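Local coordinates for putative sugar ABC transporter, substrate-binding protein (Clostridium phytofermentans, PDB 4WZZ) that binds L-rhamnose and probably delivers sugar to its membrane ABC transporter for uptake into the cell, at residues D169-I174 against S210-I215; Q162-L167 against K201-D206; G75-I80 against C87-P92. All blocks are in the same frame, centred on the assembly; numbering follows the deposited sequence.

Contact 1. Residues D169-I174 against S210-I215; sequences DAILDI and SKLNLI
In the parallel four-stranded sheet of one lobe of this periplasmic-binding-protein fold, L212, on edge strand 212-219, meets I171 and L172 in the last turn of helix 160-174. The helix lies on one face of the sheet. I171 also touches W181 on the neighbouring strand and V243 and C245 on the next one, so the pairing with L212 carries the same helix face across to the sheet border.

L212 contributes more than half of the 132 Å² buried here, and the touching falls largely to one of its methyls. With CG anti to its own carbonyl carbon (chi1 -64°), L212 directs CD1 into the notch between the two helix side chains. On one side CD1 lies 4.0 Å from CG2 of I171, the branch that stands anti to that residue's backbone N. On the other, L172 meets L212 at about a right angle, and its CD1 comes within 3.9 Å of L212 CD1. The leucine methyl also reaches the helix backbone, lying 4.0 Å from the CA of L172. The contact is thus purely apolar, made of methyl-to-methyl and methyl-to-backbone-carbon approaches, with no polar group of either segment bonding across.

Polar ties lie at the margins. D169 OD1 forms a salt bridge with K208 and a hydrogen bond with Y209, joining the helix to the chain that leads into the strand. Backbone hydrogen bonds from K211 and N213 to G179 tie this part of the chain to the neighbouring strand. The CA atoms of L172 and L212 stay 7.3 Å apart, and the L172 side chain helps fill that distance, its CB lying 4.2 Å from L212 CD1.

Contact 2. Residues Q162-L167 against K201-D206; sequences QIAQAL and KTVMQD
Q165, on helix 160-174, reaches across to V203, the last residue of helix 191-203, while A164 touches the same valine from one residue earlier. The glutamine CB and CG do not make the contact themselves. CG stands anti to the backbone N (chi1 -178°), and a bend at the next bond (chi2 71°) turns the amide outward from the helix, toward V203. The amide carbon CD then lies 3.9 Å from V203 CG1. At the tip, OE1 is the closest atom, 3.6 Å from the same methyl, and it is also 4.0 Å from V203 CG2. NE2 stands 3.9 Å from V203 CG1, so this methyl sits above the amide plane, with carbon, oxygen and nitrogen all at similar range.

CG2, besides OE1, meets A164, whose CB is 4.2 Å away. V203 is therefore wedged against both a methyl and an amide. With CG1 anti to the backbone N, V203 lays that branch on the amide, while CG2 sits between OE1 and the A164 methyl.

NE2 finds its strongest partner outside the segments, in D169 OD2 one turn further along its own helix; a weak hydrogen bond to the OH of Y209 adds to this. Beyond V203 the chain leaves the helix through a type I turn, V203 to D206, where Q205 NE2 donates to K201 O (2.9 Å, N-H...O angle 170°).

The joint connects neighbouring helices of one lobe, with the side chain of A164 about 13 Å from the bound rhamnose. Across it the chemistry is van der Waals: NE2 is engaged with D169, and the flat of the amide is left to V203, so the bond to D169 probably limits rotation of the group that covers the valine.

Contact 3. Residues G75-I80 against C87-P92; sequences GYKQVI and CVIQEP
C87 and K77 carry most of the contact between helix 67-82 and strand 86-90, the second and third elements of a beta-alpha-beta unit that starts at strand 56-60. The helix segment runs nearly antiparallel to the strand, at 170°, with the two axes 8.6 Å apart at their closest, as expected where the chain returns from a helix into the next parallel strand. Strand 86-90 is the sheet border, paired with strand 56-60 through backbone hydrogen bonds of V88 and Q90.

C87 has the most surface buried. With SG anti to its backbone N (chi1 178°), the thiol points into the helix and settles against the backbone of K77, 3.7 Å from its CA. Y76 closes in from another side: SG lies at the ring edge, 5.1 Å from the centroid and 88° off the ring normal, a sulfur-aromatic contact made in the plane of the ring. Its nearest ring atom is CD2. The far end of the ring is also held, Y76 OH hydrogen-bonding S310 OG on helix 299-315. I80 covers the base of the cysteine, with its CG2 3.9 Å from C87 CB.

K77 contributes its aliphatic chain instead of its charge. CB lies 3.8 Å from C87 SG, and the extended chain then runs past the strand toward I89. The ammonium group forms a weak, long ion pair with E81, again on the helix.

V88, between C87 and I89, turns to the opposite side of the strand and touches Q110 of helix 97-110. I89 returns to the helix side, where K77 crosses it at about a right angle, with K77 CD 4.1 Å from I89 CD1.

In the fold
Contacts 1 and 2 share helix 160-174 in one lobe and lie about 10 Å apart between centres; contact 3, on the opposite side of the chain's centre, has its centre about 38 Å from that of contact 1 and about 32 Å from that of contact 2. The first two also touch directly, L214 CD2 packing on the selenium of M204 at 4.1 Å. Contact 3 is the buried one, where a thiol, a ring edge and aliphatic chains pack between helix and strand. Contacts 1 and 2 are partly buried. Contact 1 sets leucine and isoleucine methyls at a sheet border, whereas contact 2 joins two helices through a valine against an amide.

Contact 1. Residues D169-I174 against S210-I215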
# COMPACT_ATOMS: atom_id res chain seq x y z
N ASP A 169 14.88 8.59 -5.62
CA ASP A 169 15.20 9.48 -6.74
C ASP A 169 14.36 10.75 -6.66
O ASP A 169 14.87 11.83 -6.96
CB ASP A 169 14.99 8.77 -8.09
CG ASP A 169 16.09 7.74 -8.39
OD1 ASP A 169 17.20 7.85 -7.81
OD2 ASP A 169 15.85 6.81 -9.20
N ALA A 170 13.11 10.64 -6.20
CA ALA A 170 12.29 11.82 -5.99
C ALA A 170 12.88 12.73 -4.95
O ALA A 170 12.98 13.94 -5.14
CB ALA A 170 10.86 11.43 -5.60
N ILE A 171 13.29 12.16 -3.82
CA ILE A 171 13.90 12.99 -2.77
C ILE A 171 15.16 13.69 -3.28
O ILE A 171 15.36 14.87 -3.05
CB ILE A 171 14.20 12.15 -1.52
CG1 ILE A 171 12.89 11.66 -0.86
CG2 ILE A 171 15.01 12.95 -0.53
CD1 ILE A 171 13.05 10.32 -0.15
N LEU A 172 15.99 12.95 -4.01
CA LEU A 172 17.23 13.49 -4.51
C LEU A 172 16.96 14.68 -5.44
O LEU A 172 17.65 15.69 -5.42
CB LEU A 172 18.03 12.41 -5.24
CG LEU A 172 19.39 12.87 -5.78
CD1 LEU A 172 20.33 13.24 -4.63
CD2 LEU A 172 20.00 11.81 -6.65
N ASP A 173 15.95 14.52 -6.29
CA ASP A 173 15.57 15.55 -7.25
C ASP A 173 14.99 16.77 -6.55
O ASP A 173 15.46 17.89 -6.70
CB ASP A 173 14.54 14.97 -8.22
CG ASP A 173 14.03 15.99 -9.22
OD1 ASP A 173 14.81 16.88 -9.64
OD2 ASP A 173 12.85 15.88 -9.62
N ILE A 174 13.95 16.52 -5.75
CA ILE A 174 13.18 17.59 -5.15
C ILE A 174 13.99 18.39 -4.11
O ILE A 174 13.77 19.59 -3.94
CB ILE A 174 11.88 17.00 -4.53
CG1 ILE A 174 11.00 16.43 -5.65
CG2 ILE A 174 11.17 18.02 -3.72
CD1 ILE A 174 9.94 15.44 -5.13
N SER A 210 24.68 10.64 -1.30
CA SER A 210 25.55 10.79 -0.14
C SER A 210 25.38 12.13 0.59
O SER A 210 25.74 12.25 1.76
CB SER A 210 27.01 10.61 -0.53
OG SER A 210 27.43 11.64 -1.40
N LYS A 211 24.85 13.13 -0.11
CA LYS A 211 24.60 14.46 0.50
C LYS A 211 23.23 14.62 1.10
O LYS A 211 22.91 15.69 1.62
CB LYS A 211 24.81 15.56 -0.53
CG LYS A 211 26.23 15.65 -1.06
CD LYS A 211 26.25 16.27 -2.44
CE LYS A 211 26.78 17.67 -2.43
NZ LYS A 211 28.24 17.71 -2.75
N LEU A 212 22.40 13.58 1.02
CA LEU A 212 21.11 13.55 1.70
C LEU A 212 21.30 13.00 3.10
O LEU A 212 22.18 12.17 3.33
CB LEU A 212 20.13 12.66 0.93
CG LEU A 212 19.76 13.10 -0.49
CD1 LEU A 212 18.86 12.07 -1.16
CD2 LEU A 212 19.06 14.45 -0.44
N ASN A 213 20.49 13.46 4.04
CA ASN A 213 20.54 12.94 5.40
C ASN A 213 19.13 12.62 5.89
O ASN A 213 18.30 13.51 6.04
CB ASN A 213 21.21 13.93 6.33
CG ASN A 213 21.28 13.43 7.77
OD1 ASN A 213 21.88 12.38 8.05
ND2 ASN A 213 20.66 14.16 8.68
N LEU A 214 18.88 11.34 6.13
CA LEU A 214 17.61 10.89 6.69
C LEU A 214 17.61 11.13 8.19
O LEU A 214 18.42 10.53 8.92
CB LEU A 214 17.39 9.40 6.39
CG LEU A 214 16.15 8.79 7.04
CD1 LEU A 214 14.85 9.56 6.69
CD2 LEU A 214 16.03 7.34 6.65
N ILE A 215 16.74 12.01 8.66
CA ILE A 215 16.72 12.36 10.09
C ILE A 215 16.00 11.33 10.93
O ILE A 215 16.26 11.22 12.12
CB ILE A 215 16.14 13.76 10.35
CG1 ILE A 215 14.64 13.79 10.11
CG2 ILE A 215 16.85 14.79 9.51
CD1 ILE A 215 14.03 15.17 10.37

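Contact 2. Residues Q162-L167 against K201-D206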
# COMPACT_ATOMS: atom_id res chain seq x y z
N GLN A 162 11.09 -1.14 -6.54
CA GLN A 162 10.67 -0.11 -7.47
C GLN A 162 10.12 1.12 -6.73
O GLN A 162 10.38 2.25 -7.10
CB GLN A 162 9.62 -0.68 -8.41
CG GLN A 162 10.13 -1.79 -9.29
CD GLN A 162 9.04 -2.30 -10.21
OE1 GLN A 162 7.95 -2.66 -9.77
NE2 GLN A 162 9.32 -2.28 -11.50
N ILE A 163 9.36 0.87 -5.68
CA ILE A 163 8.79 1.96 -4.88
C ILE A 163 9.92 2.69 -4.16
O ILE A 163 9.99 3.89 -4.16
CB ILE A 163 7.78 1.43 -3.88
CG1 ILE A 163 6.53 0.92 -4.60
CG2 ILE A 163 7.43 2.49 -2.83
CD1 ILE A 163 5.71 2.03 -5.24
N ALA A 164 10.82 1.93 -3.54
CA ALA A 164 11.94 2.56 -2.82
C ALA A 164 12.82 3.42 -3.73
O ALA A 164 13.26 4.52 -3.36
CB ALA A 164 12.78 1.50 -2.12
N GLN A 165 13.11 2.90 -4.91
CA GLN A 165 13.96 3.58 -5.85
C GLN A 165 13.29 4.85 -6.37
O GLN A 165 13.91 5.92 -6.45
CB GLN A 165 14.35 2.59 -6.95
CG GLN A 165 15.27 3.12 -7.97
CD GLN A 165 16.66 3.33 -7.43
OE1 GLN A 165 17.30 2.38 -6.96
NE2 GLN A 165 17.14 4.57 -7.50
N ALA A 166 12.00 4.76 -6.69
CA ALA A 166 11.27 5.93 -7.17
C ALA A 166 11.30 7.02 -6.10
O ALA A 166 11.54 8.19 -6.39
CB ALA A 166 9.81 5.56 -7.47
N LEU A 167 11.04 6.64 -4.86
CA LEU A 167 11.03 7.61 -3.79
C LEU A 167 12.39 8.23 -3.53
O LEU A 167 12.50 9.43 -3.35
CB LEU A 167 10.43 6.99 -2.52
CG LEU A 167 8.92 6.67 -2.64
CD1 LEU A 167 8.42 5.99 -1.39
CD2 LEU A 167 8.11 7.91 -2.95
N LYS A 201 16.31 2.64 2.65
CA LYS A 201 17.56 2.71 3.39
C LYS A 201 18.65 1.94 2.67
O LYS A 201 19.80 2.33 2.70
CB LYS A 201 17.36 2.25 4.83
CG LYS A 201 16.52 3.28 5.63
CD LYS A 201 16.41 2.93 7.10
CE LYS A 201 15.80 1.57 7.27
NZ LYS A 201 15.44 1.33 8.69
N THR A 202 18.28 0.85 2.00
CA THR A 202 19.25 0.15 1.16
C THR A 202 19.65 0.98 -0.06
O THR A 202 20.83 1.13 -0.36
CB THR A 202 18.69 -1.24 0.76
OG1 THR A 202 18.53 -2.03 1.95
CG2 THR A 202 19.61 -1.98 -0.21
N VAL A 203 18.67 1.52 -0.79
CA VAL A 203 18.92 2.30 -1.98
C VAL A 203 19.81 3.50 -1.65
O VAL A 203 20.73 3.84 -2.40
CB VAL A 203 17.59 2.77 -2.59
CG1 VAL A 203 17.81 3.80 -3.70
CG2 VAL A 203 16.81 1.59 -3.11
N MSE A 204 19.52 4.15 -0.53
CA MSE A 204 20.18 5.41 -0.23
C MSE A 204 21.67 5.28 0.13
O MSE A 204 22.33 6.29 0.36
CB MSE A 204 19.44 6.15 0.90
CG MSE A 204 19.80 5.63 2.26
SE MSE A 204 18.65 6.42 3.66
CE MSE A 204 19.67 5.86 5.20
N GLN A 205 22.20 4.04 0.17
CA GLN A 205 23.61 3.83 0.44
C GLN A 205 24.43 4.19 -0.79
O GLN A 205 25.65 4.40 -0.68
CB GLN A 205 23.90 2.38 0.81
CG GLN A 205 23.11 1.85 1.99
CD GLN A 205 23.38 2.64 3.25
OE1 GLN A 205 24.53 2.85 3.62
NE2 GLN A 205 22.31 3.12 3.89
N ASP A 206 23.78 4.24 -1.94
CA ASP A 206 24.47 4.55 -3.19
C ASP A 206 25.12 5.94 -3.10
O ASP A 206 24.51 6.89 -2.57
CB ASP A 206 23.50 4.52 -4.36
CG ASP A 206 24.19 4.55 -5.69
OD1 ASP A 206 24.62 5.64 -6.12
OD2 ASP A 206 24.32 3.48 -6.31

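Contact 3. Residues G75-I80 against C87-P92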
# COMPACT_ATOMS: atom_id res chain seq x y z
N GLY A 75 -12.72 -2.78 -5.56
CA GLY A 75 -12.20 -3.52 -6.69
C GLY A 75 -12.27 -5.01 -6.43
O GLY A 75 -12.51 -5.79 -7.35
N TYR A 76 -12.04 -5.41 -5.18
CA TYR A 76 -12.07 -6.81 -4.80
C TYR A 76 -13.51 -7.33 -4.91
O TYR A 76 -13.78 -8.36 -5.54
CB TYR A 76 -11.56 -6.99 -3.37
CG TYR A 76 -11.33 -8.43 -2.97
CD1 TYR A 76 -10.12 -9.06 -3.22
CD2 TYR A 76 -12.34 -9.16 -2.35
CE1 TYR A 76 -9.93 -10.40 -2.86
CE2 TYR A 76 -12.16 -10.47 -2.00
CZ TYR A 76 -10.94 -11.09 -2.25
OH TYR A 76 -10.80 -12.41 -1.89
N LYS A 77 -14.43 -6.60 -4.29
CA LYS A 77 -15.84 -6.95 -4.29
C LYS A 77 -16.39 -7.01 -5.72
O LYS A 77 -17.14 -7.91 -6.07
CB LYS A 77 -16.64 -5.97 -3.45
CG LYS A 77 -18.16 -6.14 -3.55
CD LYS A 77 -18.84 -5.08 -2.72
CE LYS A 77 -20.36 -5.14 -2.85
NZ LYS A 77 -21.05 -5.21 -1.53
N GLN A 78 -15.99 -6.05 -6.55
CA GLN A 78 -16.53 -5.97 -7.90
C GLN A 78 -16.26 -7.26 -8.66
O GLN A 78 -17.16 -7.84 -9.29
CB GLN A 78 -15.94 -4.76 -8.61
CG GLN A 78 -16.67 -4.39 -9.87
CD GLN A 78 -16.17 -5.17 -11.06
OE1 GLN A 78 -16.94 -5.81 -11.79
NE2 GLN A 78 -14.87 -5.11 -11.28
N VAL A 79 -15.02 -7.74 -8.59
CA VAL A 79 -14.64 -8.95 -9.33
C VAL A 79 -15.25 -10.21 -8.73
O VAL A 79 -15.75 -11.08 -9.46
CB VAL A 79 -13.09 -9.08 -9.45
CG1 VAL A 79 -12.67 -10.47 -9.91
CG2 VAL A 79 -12.55 -8.04 -10.43
N ILE A 80 -15.25 -10.30 -7.40
CA ILE A 80 -15.83 -11.45 -6.74
C ILE A 80 -17.31 -11.62 -7.13
O ILE A 80 -17.76 -12.71 -7.51
CB ILE A 80 -15.71 -11.30 -5.22
CG1 ILE A 80 -14.25 -11.39 -4.79
CG2 ILE A 80 -16.55 -12.35 -4.53
CD1 ILE A 80 -13.57 -12.67 -5.18
N CYS A 87 -18.99 -11.38 -1.40
CA CYS A 87 -17.86 -10.69 -0.79
C CYS A 87 -18.29 -10.01 0.50
O CYS A 87 -19.31 -9.31 0.54
CB CYS A 87 -17.24 -9.67 -1.75
SG CYS A 87 -15.84 -8.72 -1.02
N VAL A 88 -17.51 -10.23 1.56
CA VAL A 88 -17.73 -9.57 2.83
C VAL A 88 -16.52 -8.69 3.10
O VAL A 88 -15.39 -9.19 3.15
CB VAL A 88 -17.91 -10.56 3.99
CG1 VAL A 88 -18.07 -9.85 5.30
CG2 VAL A 88 -19.12 -11.47 3.74
N ILE A 89 -16.74 -7.39 3.26
CA ILE A 89 -15.65 -6.45 3.55
C ILE A 89 -15.63 -6.13 5.03
O ILE A 89 -16.69 -5.90 5.64
CB ILE A 89 -15.83 -5.13 2.76
CG1 ILE A 89 -15.84 -5.39 1.25
CG2 ILE A 89 -14.74 -4.14 3.13
CD1 ILE A 89 -16.31 -4.20 0.43
N GLN A 90 -14.44 -6.12 5.62
CA GLN A 90 -14.28 -5.65 6.98
C GLN A 90 -13.18 -4.60 7.06
O GLN A 90 -12.11 -4.72 6.43
CB GLN A 90 -13.93 -6.78 7.92
CG GLN A 90 -15.14 -7.58 8.35
CD GLN A 90 -14.76 -8.66 9.32
OE1 GLN A 90 -14.91 -8.51 10.53
NE2 GLN A 90 -14.24 -9.76 8.80
N GLU A 91 -13.49 -3.57 7.84
CA GLU A 91 -12.60 -2.45 8.08
C GLU A 91 -12.27 -2.42 9.57
O GLU A 91 -13.13 -2.07 10.39
CB GLU A 91 -13.28 -1.12 7.70
CG GLU A 91 -13.53 -0.93 6.18
CD GLU A 91 -13.95 0.50 5.83
OE1 GLU A 91 -14.63 1.10 6.65
OE2 GLU A 91 -13.61 1.00 4.74
N PRO A 92 -11.05 -2.83 9.94
CA PRO A 92 -10.66 -2.73 11.36
C PRO A 92 -10.79 -1.30 11.88
O PRO A 92 -10.53 -0.33 11.17
CB PRO A 92 -9.19 -3.18 11.35
CG PRO A 92 -9.10 -4.13 10.15
CD PRO A 92 -10.01 -3.48 9.12